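Local coordinates for GGDEF family protein (Vibrio cholerae, PDB 5GZS) that probably makes cyclic di-GMP as a membrane-bound diguanylate cyclase, whose periplasmic portion, the part in this structure, binds arginine in one of two solute-binding-protein-like domains, at residues Ile314-Glu319 against Gln369-Lys374; Asn328-Val333 against Gln351-Lys356; Ala334-Val339 against Glu375-Val380; Glu347-Met352 against Gly406-Tyr411. One frame throughout, in Å; residues are numbered along the deposited sequence.

Contact 1: Ile314-Glu319 against Gln369-Lys374; sequences ILVKRE and QALLNK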
# COMPACT_ATOMS: atom_id res chain seq x y z
N ILE A 314 -3.33 13.57 9.01
CA ILE A 314 -2.87 13.20 10.34
C ILE A 314 -3.46 14.09 11.44
O ILE A 314 -4.11 15.10 11.16
CB ILE A 314 -1.34 13.23 10.42
CG1 ILE A 314 -0.81 14.60 10.00
CG2 ILE A 314 -0.76 12.17 9.52
CD1 ILE A 314 0.69 14.73 10.17
N LEU A 315 -3.24 13.71 12.69
CA LEU A 315 -3.67 14.59 13.76
C LEU A 315 -2.50 15.35 14.33
O LEU A 315 -1.42 14.81 14.55
CB LEU A 315 -4.40 13.79 14.83
CG LEU A 315 -5.77 13.41 14.26
CD1 LEU A 315 -6.65 12.77 15.28
CD2 LEU A 315 -6.46 14.64 13.67
N VAL A 316 -2.72 16.65 14.51
CA VAL A 316 -1.74 17.47 15.17
C VAL A 316 -2.20 17.69 16.60
O VAL A 316 -3.36 18.03 16.84
CB VAL A 316 -1.53 18.80 14.45
CG1 VAL A 316 -0.69 19.72 15.29
CG2 VAL A 316 -0.88 18.56 13.10
N LYS A 317 -1.29 17.45 17.55
CA LYS A 317 -1.58 17.57 18.97
C LYS A 317 -0.54 18.42 19.68
O LYS A 317 0.59 18.55 19.20
CB LYS A 317 -1.62 16.19 19.64
CG LYS A 317 -0.27 15.44 19.63
CD LYS A 317 -0.44 14.00 20.11
CE LYS A 317 0.90 13.31 20.34
NZ LYS A 317 1.56 13.79 21.57
N ARG A 318 -0.93 19.00 20.82
CA ARG A 318 0.02 19.65 21.70
C ARG A 318 1.10 18.64 22.06
O ARG A 318 0.80 17.47 22.32
CB ARG A 318 -0.68 20.18 22.96
CG ARG A 318 -0.81 21.68 22.93
CD ARG A 318 -1.78 22.21 23.94
NE ARG A 318 -3.13 21.71 23.76
CZ ARG A 318 -3.73 20.88 24.61
NH1 ARG A 318 -3.09 20.48 25.69
NH2 ARG A 318 -4.97 20.47 24.39
N GLU A 319 2.35 19.07 22.01
CA GLU A 319 3.50 18.21 22.29
C GLU A 319 3.38 17.58 23.69
O GLU A 319 2.87 18.22 24.60
CB GLU A 319 4.78 19.03 22.19
CG GLU A 319 6.04 18.23 22.30
CD GLU A 319 7.29 19.08 22.36
OE1 GLU A 319 7.25 20.19 21.81
OE2 GLU A 319 8.31 18.66 22.95
N GLN A 369 -4.05 28.17 16.44
CA GLN A 369 -3.98 28.94 17.69
C GLN A 369 -4.91 28.35 18.76
O GLN A 369 -4.64 28.44 19.97
CB GLN A 369 -4.31 30.41 17.44
CG GLN A 369 -3.11 31.26 17.01
CD GLN A 369 -2.12 31.50 18.15
OE1 GLN A 369 -2.50 31.59 19.33
NE2 GLN A 369 -0.84 31.61 17.80
N ALA A 370 -5.99 27.72 18.31
CA ALA A 370 -6.90 27.04 19.21
C ALA A 370 -6.21 25.87 19.90
O ALA A 370 -6.41 25.64 21.10
CB ALA A 370 -8.11 26.56 18.45
N LEU A 371 -5.40 25.12 19.15
CA LEU A 371 -4.67 23.99 19.72
C LEU A 371 -3.67 24.50 20.76
O LEU A 371 -3.55 23.93 21.85
CB LEU A 371 -3.95 23.20 18.62
CG LEU A 371 -3.04 22.08 19.12
CD1 LEU A 371 -3.87 21.00 19.81
CD2 LEU A 371 -2.20 21.48 17.99
N LEU A 372 -2.97 25.57 20.40
CA LEU A 372 -2.00 26.22 21.29
C LEU A 372 -2.65 26.78 22.54
O LEU A 372 -2.09 26.66 23.64
CB LEU A 372 -1.27 27.34 20.55
CG LEU A 372 -0.39 26.85 19.39
CD1 LEU A 372 0.21 28.02 18.62
CD2 LEU A 372 0.69 25.95 19.96
N ASN A 373 -3.83 27.38 22.40
CA ASN A 373 -4.53 27.94 23.55
C ASN A 373 -5.26 26.88 24.41
O ASN A 373 -5.98 27.24 25.33
CB ASN A 373 -5.53 29.02 23.10
CG ASN A 373 -4.85 30.23 22.43
OD1 ASN A 373 -3.73 30.14 21.93
ND2 ASN A 373 -5.56 31.36 22.41
N LYS A 374 -5.06 25.60 24.10
CA LYS A 374 -5.76 24.47 24.74
C LYS A 374 -7.30 24.58 24.65
O LYS A 374 -8.03 23.93 25.40
CB LYS A 374 -5.36 24.34 26.22
CG LYS A 374 -3.89 24.05 26.45
CD LYS A 374 -3.55 24.12 27.94
CE LYS A 374 -2.04 24.10 28.18
NZ LYS A 374 -1.43 22.78 27.83

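Contact 2: Asn328-Val333 against Gln351-Lys356; sequences NVSELV and QMLPNK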
# COMPACT_ATOMS: atom_id res chain seq x y z
N ASN A 328 -5.75 4.65 16.91
CA ASN A 328 -6.43 5.22 15.73
C ASN A 328 -7.61 6.18 16.04
O ASN A 328 -8.18 6.15 17.12
CB ASN A 328 -6.89 4.11 14.79
CG ASN A 328 -8.08 3.37 15.31
OD1 ASN A 328 -9.20 3.85 15.18
ND2 ASN A 328 -7.85 2.19 15.89
N VAL A 329 -7.99 6.99 15.06
CA VAL A 329 -8.79 8.18 15.31
C VAL A 329 -10.21 7.91 15.83
O VAL A 329 -10.83 8.77 16.45
CB VAL A 329 -8.85 9.08 14.02
CG1 VAL A 329 -9.53 8.37 12.85
CG2 VAL A 329 -9.51 10.42 14.32
N SER A 330 -10.71 6.69 15.62
CA SER A 330 -12.00 6.29 16.22
C SER A 330 -12.00 6.33 17.74
O SER A 330 -13.05 6.40 18.38
CB SER A 330 -12.37 4.88 15.77
OG SER A 330 -13.10 4.92 14.56
N GLU A 331 -10.81 6.27 18.33
CA GLU A 331 -10.70 6.31 19.78
C GLU A 331 -10.63 7.76 20.30
O GLU A 331 -10.30 7.97 21.48
CB GLU A 331 -9.48 5.50 20.22
CG GLU A 331 -9.60 4.01 19.89
CD GLU A 331 -8.27 3.29 19.91
OE1 GLU A 331 -8.23 2.07 19.65
OE2 GLU A 331 -7.25 3.96 20.20
N LEU A 332 -10.94 8.75 19.45
CA LEU A 332 -10.96 10.17 19.87
C LEU A 332 -12.36 10.68 20.18
O LEU A 332 -12.63 11.88 20.14
CB LEU A 332 -10.33 11.06 18.81
CG LEU A 332 -8.93 11.49 19.28
CD1 LEU A 332 -8.20 10.29 19.84
CD2 LEU A 332 -8.14 12.08 18.19
N VAL A 333 -13.22 9.74 20.55
CA VAL A 333 -14.65 9.93 20.71
C VAL A 333 -14.99 11.04 21.70
O VAL A 333 -16.08 11.62 21.67
CB VAL A 333 -15.28 8.60 21.16
CG1 VAL A 333 -14.83 8.22 22.57
CG2 VAL A 333 -16.77 8.66 21.07
N GLN A 351 -17.94 11.79 8.35
CA GLN A 351 -18.14 10.40 7.92
C GLN A 351 -17.50 9.55 9.02
O GLN A 351 -18.20 8.81 9.72
CB GLN A 351 -17.52 10.10 6.54
CG GLN A 351 -18.26 9.04 5.67
CD GLN A 351 -18.29 7.60 6.23
OE1 GLN A 351 -17.66 7.30 7.25
NE2 GLN A 351 -19.03 6.70 5.56
N MSE A 352 -16.19 9.68 9.19
CA MSE A 352 -15.43 8.84 10.11
C MSE A 352 -15.90 8.84 11.58
O MSE A 352 -15.97 7.78 12.20
CB MSE A 352 -13.96 9.24 10.02
CG MSE A 352 -13.35 8.73 8.74
SE MSE A 352 -11.45 8.97 8.64
CE MSE A 352 -10.93 7.31 9.51
N LEU A 353 -16.28 10.00 12.14
CA LEU A 353 -16.78 10.03 13.53
C LEU A 353 -18.19 10.62 13.61
O LEU A 353 -18.39 11.74 14.08
CB LEU A 353 -15.83 10.84 14.42
CG LEU A 353 -14.35 10.62 14.12
CD1 LEU A 353 -13.52 11.71 14.77
CD2 LEU A 353 -13.91 9.27 14.58
N PRO A 354 -19.19 9.83 13.17
CA PRO A 354 -20.56 10.30 12.94
C PRO A 354 -21.19 10.93 14.17
O PRO A 354 -20.98 10.45 15.28
CB PRO A 354 -21.31 9.01 12.55
CG PRO A 354 -20.24 8.04 12.13
CD PRO A 354 -19.05 8.37 12.96
N ASN A 355 -21.95 12.01 13.96
CA ASN A 355 -22.75 12.64 15.02
C ASN A 355 -21.94 13.17 16.20
O ASN A 355 -22.48 13.48 17.26
CB ASN A 355 -23.80 11.65 15.53
CG ASN A 355 -24.98 12.33 16.13
OD1 ASN A 355 -25.30 13.47 15.76
ND2 ASN A 355 -25.63 11.67 17.09
N LYS A 356 -20.63 13.26 16.00
CA LYS A 356 -19.70 13.73 17.01
C LYS A 356 -19.52 15.24 16.87
O LYS A 356 -19.53 15.77 15.75
CB LYS A 356 -18.35 13.01 16.87
CG LYS A 356 -17.21 13.55 17.72
CD LYS A 356 -15.86 13.05 17.22
CE LYS A 356 -14.72 13.53 18.10
NZ LYS A 356 -15.20 13.81 19.48

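Contact 3: Ala334-Val339 against Glu375-Val380; sequences AERIGV and EVDYIV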
# COMPACT_ATOMS: atom_id res chain seq x y z
N ALA A 334 -14.04 11.33 22.59
CA ALA A 334 -14.26 12.31 23.63
C ALA A 334 -13.16 13.35 23.69
O ALA A 334 -13.10 14.14 24.63
CB ALA A 334 -14.40 11.62 24.99
N GLU A 335 -12.27 13.35 22.71
CA GLU A 335 -11.29 14.42 22.59
C GLU A 335 -11.84 15.57 21.73
O GLU A 335 -12.68 15.37 20.86
CB GLU A 335 -9.98 13.89 21.98
CG GLU A 335 -9.27 12.84 22.81
CD GLU A 335 -8.53 13.41 24.01
OE1 GLU A 335 -8.10 12.61 24.87
OE2 GLU A 335 -8.37 14.64 24.10
N ARG A 336 -11.34 16.77 21.99
CA ARG A 336 -11.77 17.94 21.24
C ARG A 336 -10.99 18.03 19.94
O ARG A 336 -9.78 18.23 19.95
CB ARG A 336 -11.57 19.21 22.07
CG ARG A 336 -12.40 19.27 23.34
CD ARG A 336 -12.39 20.68 23.93
NE ARG A 336 -11.89 20.70 25.29
CZ ARG A 336 -10.65 21.05 25.65
NH1 ARG A 336 -9.76 21.42 24.75
NH2 ARG A 336 -10.32 21.02 26.94
N ILE A 337 -11.68 17.87 18.81
CA ILE A 337 -10.99 17.94 17.54
C ILE A 337 -11.36 19.22 16.82
O ILE A 337 -12.54 19.54 16.65
CB ILE A 337 -11.31 16.75 16.63
CG1 ILE A 337 -10.66 15.47 17.20
CG2 ILE A 337 -10.77 17.00 15.24
CD1 ILE A 337 -11.32 14.21 16.73
N GLY A 338 -10.35 19.95 16.39
CA GLY A 338 -10.60 21.18 15.68
C GLY A 338 -10.46 21.03 14.19
O GLY A 338 -9.44 20.53 13.71
N VAL A 339 -11.50 21.45 13.46
CA VAL A 339 -11.43 21.56 12.01
C VAL A 339 -11.82 22.96 11.56
O VAL A 339 -12.31 23.75 12.37
CB VAL A 339 -12.35 20.54 11.30
CG1 VAL A 339 -11.88 20.32 9.85
CG2 VAL A 339 -12.34 19.21 12.03
N GLU A 375 -7.76 25.42 23.72
CA GLU A 375 -9.17 25.48 23.33
C GLU A 375 -9.61 24.11 22.83
O GLU A 375 -10.77 23.70 23.00
CB GLU A 375 -9.36 26.52 22.22
CG GLU A 375 -10.12 27.77 22.62
CD GLU A 375 -10.55 28.57 21.41
OE1 GLU A 375 -11.59 28.20 20.81
OE2 GLU A 375 -9.87 29.56 21.07
N VAL A 376 -8.66 23.42 22.20
CA VAL A 376 -8.85 22.14 21.55
C VAL A 376 -7.58 21.28 21.74
O VAL A 376 -6.51 21.79 22.08
CB VAL A 376 -9.15 22.34 20.05
CG1 VAL A 376 -7.86 22.62 19.27
CG2 VAL A 376 -9.93 21.18 19.47
N ASP A 377 -7.70 19.97 21.53
CA ASP A 377 -6.60 19.05 21.85
C ASP A 377 -5.94 18.37 20.65
O ASP A 377 -4.77 17.99 20.73
CB ASP A 377 -7.10 17.98 22.80
CG ASP A 377 -7.65 18.56 24.09
OD1 ASP A 377 -6.85 18.71 25.04
OD2 ASP A 377 -8.86 18.86 24.15
N TYR A 378 -6.70 18.20 19.57
CA TYR A 378 -6.22 17.59 18.32
C TYR A 378 -6.83 18.33 17.14
O TYR A 378 -8.04 18.58 17.11
CB TYR A 378 -6.60 16.10 18.21
CG TYR A 378 -5.97 15.16 19.24
CD1 TYR A 378 -6.61 14.89 20.44
CD2 TYR A 378 -4.77 14.52 18.98
CE1 TYR A 378 -6.04 14.02 21.36
CE2 TYR A 378 -4.20 13.65 19.90
CZ TYR A 378 -4.84 13.41 21.09
OH TYR A 378 -4.26 12.54 22.00
N ILE A 379 -6.01 18.68 16.15
CA ILE A 379 -6.52 19.31 14.94
C ILE A 379 -6.06 18.52 13.73
O ILE A 379 -5.03 17.84 13.78
CB ILE A 379 -6.06 20.78 14.83
CG1 ILE A 379 -4.59 20.85 14.46
CG2 ILE A 379 -6.29 21.51 16.15
CD1 ILE A 379 -4.01 22.24 14.58
N VAL A 380 -6.83 18.57 12.65
CA VAL A 380 -6.53 17.74 11.50
C VAL A 380 -5.69 18.47 10.46
O VAL A 380 -6.11 19.46 9.87
CB VAL A 380 -7.79 17.24 10.79
CG1 VAL A 380 -7.40 16.32 9.63
CG2 VAL A 380 -8.70 16.52 11.75

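Contact 4: Glu347-Met352 against Gly406-Tyr411; sequences ELLQQM and GSFYQY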
# COMPACT_ATOMS: atom_id res chain seq x y z
N GLU A 347 -15.69 17.39 6.68
CA GLU A 347 -16.50 16.38 6.05
C GLU A 347 -15.95 15.01 6.41
O GLU A 347 -16.72 14.14 6.83
CB GLU A 347 -16.51 16.62 4.55
CG GLU A 347 -16.95 15.48 3.66
CD GLU A 347 -16.94 15.93 2.20
OE1 GLU A 347 -16.69 15.09 1.31
OE2 GLU A 347 -17.17 17.14 1.96
N LEU A 348 -14.64 14.84 6.31
CA LEU A 348 -14.02 13.54 6.55
C LEU A 348 -14.40 13.01 7.93
O LEU A 348 -14.79 11.85 8.08
CB LEU A 348 -12.50 13.64 6.43
CG LEU A 348 -11.71 12.36 6.76
CD1 LEU A 348 -12.32 11.13 6.08
CD2 LEU A 348 -10.23 12.53 6.33
N LEU A 349 -14.29 13.86 8.93
CA LEU A 349 -14.53 13.42 10.28
C LEU A 349 -16.01 13.14 10.46
O LEU A 349 -16.38 12.21 11.19
CB LEU A 349 -14.03 14.44 11.29
CG LEU A 349 -12.50 14.47 11.38
CD1 LEU A 349 -12.09 15.07 12.70
CD2 LEU A 349 -11.92 13.08 11.23
N GLN A 350 -16.84 13.91 9.79
CA GLN A 350 -18.28 13.68 9.90
C GLN A 350 -18.67 12.30 9.35
O GLN A 350 -19.62 11.69 9.85
CB GLN A 350 -19.05 14.79 9.19
CG GLN A 350 -19.14 16.08 10.00
CD GLN A 350 -19.69 17.23 9.18
OE1 GLN A 350 -19.44 17.31 7.98
NE2 GLN A 350 -20.42 18.13 9.82
N GLN A 351 -17.94 11.79 8.35
CA GLN A 351 -18.14 10.40 7.92
C GLN A 351 -17.50 9.55 9.02
O GLN A 351 -18.20 8.81 9.72
CB GLN A 351 -17.52 10.10 6.54
CG GLN A 351 -18.26 9.04 5.67
CD GLN A 351 -18.29 7.60 6.23
OE1 GLN A 351 -17.66 7.30 7.25
NE2 GLN A 351 -19.03 6.70 5.56
N MSE A 352 -16.19 9.68 9.19
CA MSE A 352 -15.43 8.84 10.11
C MSE A 352 -15.90 8.84 11.58
O MSE A 352 -15.97 7.78 12.20
CB MSE A 352 -13.96 9.24 10.02
CG MSE A 352 -13.35 8.73 8.74
SE MSE A 352 -11.45 8.97 8.64
CE MSE A 352 -10.93 7.31 9.51
N GLY A 406 -0.98 8.11 13.53
CA GLY A 406 -0.44 8.27 12.21
C GLY A 406 -1.46 8.68 11.16
O GLY A 406 -2.50 9.21 11.42
N SER A 407 -1.10 8.40 9.93
CA SER A 407 -1.94 8.66 8.78
C SER A 407 -3.20 7.87 8.97
O SER A 407 -3.21 6.66 8.79
CB SER A 407 -1.28 8.26 7.47
OG SER A 407 -0.16 9.08 7.18
N PHE A 408 -4.26 8.55 9.38
CA PHE A 408 -5.53 7.89 9.59
C PHE A 408 -6.37 7.90 8.33
O PHE A 408 -7.45 7.32 8.33
CB PHE A 408 -6.29 8.56 10.73
CG PHE A 408 -6.71 9.97 10.43
CD1 PHE A 408 -5.82 11.03 10.62
CD2 PHE A 408 -7.98 10.24 9.98
CE1 PHE A 408 -6.20 12.32 10.36
CE2 PHE A 408 -8.38 11.53 9.71
CZ PHE A 408 -7.48 12.58 9.90
N TYR A 409 -5.88 8.56 7.28
CA TYR A 409 -6.58 8.57 5.98
C TYR A 409 -5.73 9.07 4.80
O TYR A 409 -4.97 10.04 4.92
CB TYR A 409 -7.84 9.42 6.06
CG TYR A 409 -8.85 9.13 4.97
CD1 TYR A 409 -9.81 8.14 5.15
CD2 TYR A 409 -8.85 9.85 3.77
CE1 TYR A 409 -10.75 7.87 4.16
CE2 TYR A 409 -9.78 9.58 2.76
CZ TYR A 409 -10.73 8.58 2.97
OH TYR A 409 -11.66 8.29 1.99
N GLN A 410 -5.88 8.41 3.66
CA GLN A 410 -5.28 8.88 2.43
C GLN A 410 -6.36 9.33 1.43
O GLN A 410 -7.22 8.54 1.03
CB GLN A 410 -4.41 7.79 1.81
CG GLN A 410 -3.70 8.27 0.54
CD GLN A 410 -2.70 7.27 0.01
OE1 GLN A 410 -1.65 7.02 0.63
NE2 GLN A 410 -3.02 6.67 -1.14
N TYR A 411 -6.33 10.61 1.03
CA TYR A 411 -7.31 11.13 0.09
C TYR A 411 -6.68 11.59 -1.23
O TYR A 411 -5.50 11.36 -1.50
CB TYR A 411 -8.13 12.26 0.73
CG TYR A 411 -7.37 13.49 1.18
CD1 TYR A 411 -6.66 13.50 2.37
CD2 TYR A 411 -7.39 14.66 0.42
CE1 TYR A 411 -5.98 14.63 2.78
CE2 TYR A 411 -6.71 15.80 0.84
CZ TYR A 411 -6.01 15.77 2.02
OH TYR A 411 -5.32 16.88 2.45

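Contact 1: Ile314-Glu319 against Gln369-Lys374
L371 meets the strand by apolar packing: its CD2 lies 3.6 Å from V316 CG1, the two side chains crossing at about a right angle. Both reaching groups are set by the first torsion, which puts V316 CG1 (chi1 170°) and L371 CG (chi1 174°) anti to the backbone N of their own residues. The other methyl of L371, CD1, comes within 3.7 Å of the backbone N of R318, so the leucine's two methyls span V316 to R318.

The polar part belongs to R318. Its NE gives a weak, bent hydrogen bond to the backbone O of L371 at 3.0 Å, with the oxygen at the edge of the guanidinium. The same carbonyl accepts the backbone N of K374 and so lies at the C-terminal end of helix 364-372, which packs on the sheet of a lobe of the second solute-binding-protein-like domain. Beyond it, R318 NH2 has stronger partners in D377, by a salt bridge, and V376 O, while Y321 adds a cation-pi contact.

A methylene of K374 packs on the guanidinium of R318: CG rests over one face, 3.6 Å from R318 NE and offset toward the rim. The like charges nevertheless come close, with K374 NZ 3.6 Å from R318 NH1; the D377 carboxylate probably offsets part of that cost.

Contact 2: Asn328-Val333 against Gln351-Lys356
K356 and L353 reach from the turn after helix 344-352 to the loop 328-333. The ammonium of K356 gives weak hydrogen bonds to two successive carbonyls, NZ lying 3.3 Å from L332 O and 3.2 Å from V333 O, and a further bond to E335 O. Its chain runs extended from CG, anti to the backbone N (chi1 171°), and bends only at the last torsion to bring NZ to the carbonyls. L353 lays CD2 against the backbone, 3.6 Å from V329 O and 3.9 Å from S330 CA. Beside it the CE methyl of selenomethionine M352 meets V329 CG1 at 3.8 Å, the two side chains crossing at about a right angle.

One shell out, an Asx turn shapes the loop: N328 OD1 accepts the backbone N of S330 at 3.2 Å, the donor tilted from the carbonyl plane. On the other segment a type II beta turn from L353 to K356 carries the lysine back toward the loop. S330 OG bonds to I163 O of the second subunit, so the loop also takes part in the dimer contact. The arrangement is a helix-end turn packed on the loop that leads into strand 337-340, in a solute-binding-protein-like alpha/beta lobe.

Contact 3: Ala334-Val339 against Glu375-Val380
The R336 guanidinium has D377 OD2 over one face and V376 CA at its edge; both residues lie just before neighbouring parallel strands, 337-340 and 378-382, in the mixed sheet of a solute-binding-protein-like lobe. The 2.8 Å salt bridge from R336 NH1 to D377 OD2 is therefore one of charge alone, since the oxygen lies well out of the guanidinium plane and no N-H points at it; the other oxygen, OD1, forms a salt bridge with R318. The Y378 ring takes the carboxylate of E335, also ahead of its strand, at its edge, with E335 OE2 3.6 Å from Y378 CE1 and the two planes 81° apart; E335 turns back at chi2 (-76°) to reach it, and OE2 also bonds to Y321.

Along the strands I337 pairs with Y378 and G338 with I379. G338 N bonds to Y378 O at 2.8 Å, and V380 N bonds weakly to G338 O. I337 CG2 also touches V380 CG2 at 4.1 Å.

V376 CG2 lies against the backbone of R336-G338. R336 O is held by two donors: Y378 N and D377 N both lie 3.1 Å from R336 O, the first nearly in line with the C=O, the second tilted 25° from the carbonyl plane.

Contact 4: Glu347-Met352 against Gly406-Tyr411
L348 packs against F408 and Y409, joining helix 344-352 to the last part of the broken strand 399-410, outermost within this chain in the mixed sheet of this solute-binding-protein-like lobe. The side-chain packing is apolar and aromatic. L348 sends its two methyls to different places. CD1 sits over the centre of the Y409 ring, 4.0 Å from the ring centroid and 10° off the normal, a CH-pi contact. CD2 lies where the two aromatic residues meet, 3.9 Å from Y409 CG and 4.0 Å from F408 CE2. Placing CG anti to the backbone N (chi1 176°) carries this fork out toward the strand.

L349, one residue on, has a smaller share: its CD2 touches F408 CE2 at 4.2 Å, and its side chain crosses that of F408 at about a right angle. The same leucine also packs on V380, linking the helix to strand 378-382.

M352, a turn beyond L348, brings its selenium to both rings in Met-aromatic contacts. At F408 it lies in the ring plane, at the edge, while its approach to Y409 is oblique, with SE 3.9 Å from Y409 CD1. Outside the pair, M352 packs on P162 of the second subunit, and F408 reaches across to A313 and L315. The bend at chi3 (88°) turns the terminal methyl of M352 toward the backbone, leaving CE 3.7 Å from F408 O.

All four contacts lie in one lobe. Contacts 2 and 3 are mostly buried, whereas contacts 1 and 4 are partly so. Contact 3 pairs two strands of the sheet through backbone hydrogen bonds; contact 1 sets a helix end against a neighbouring strand of that sheet, and the two are tied by the R318-D377 salt bridge. Contacts 2 and 4 share helix 344-352 and M352, whose methyl meets the loop while its selenium meets the aromatic rings; both also touch the second subunit. I337 meets L353 and L349, joining contact 3 to both. Charged groups gather in contacts 1 and 3, around R318, R336 and D377, while contact 4 is apolar and contact 2 mixes apolar packing with lysine-to-carbonyl bonds.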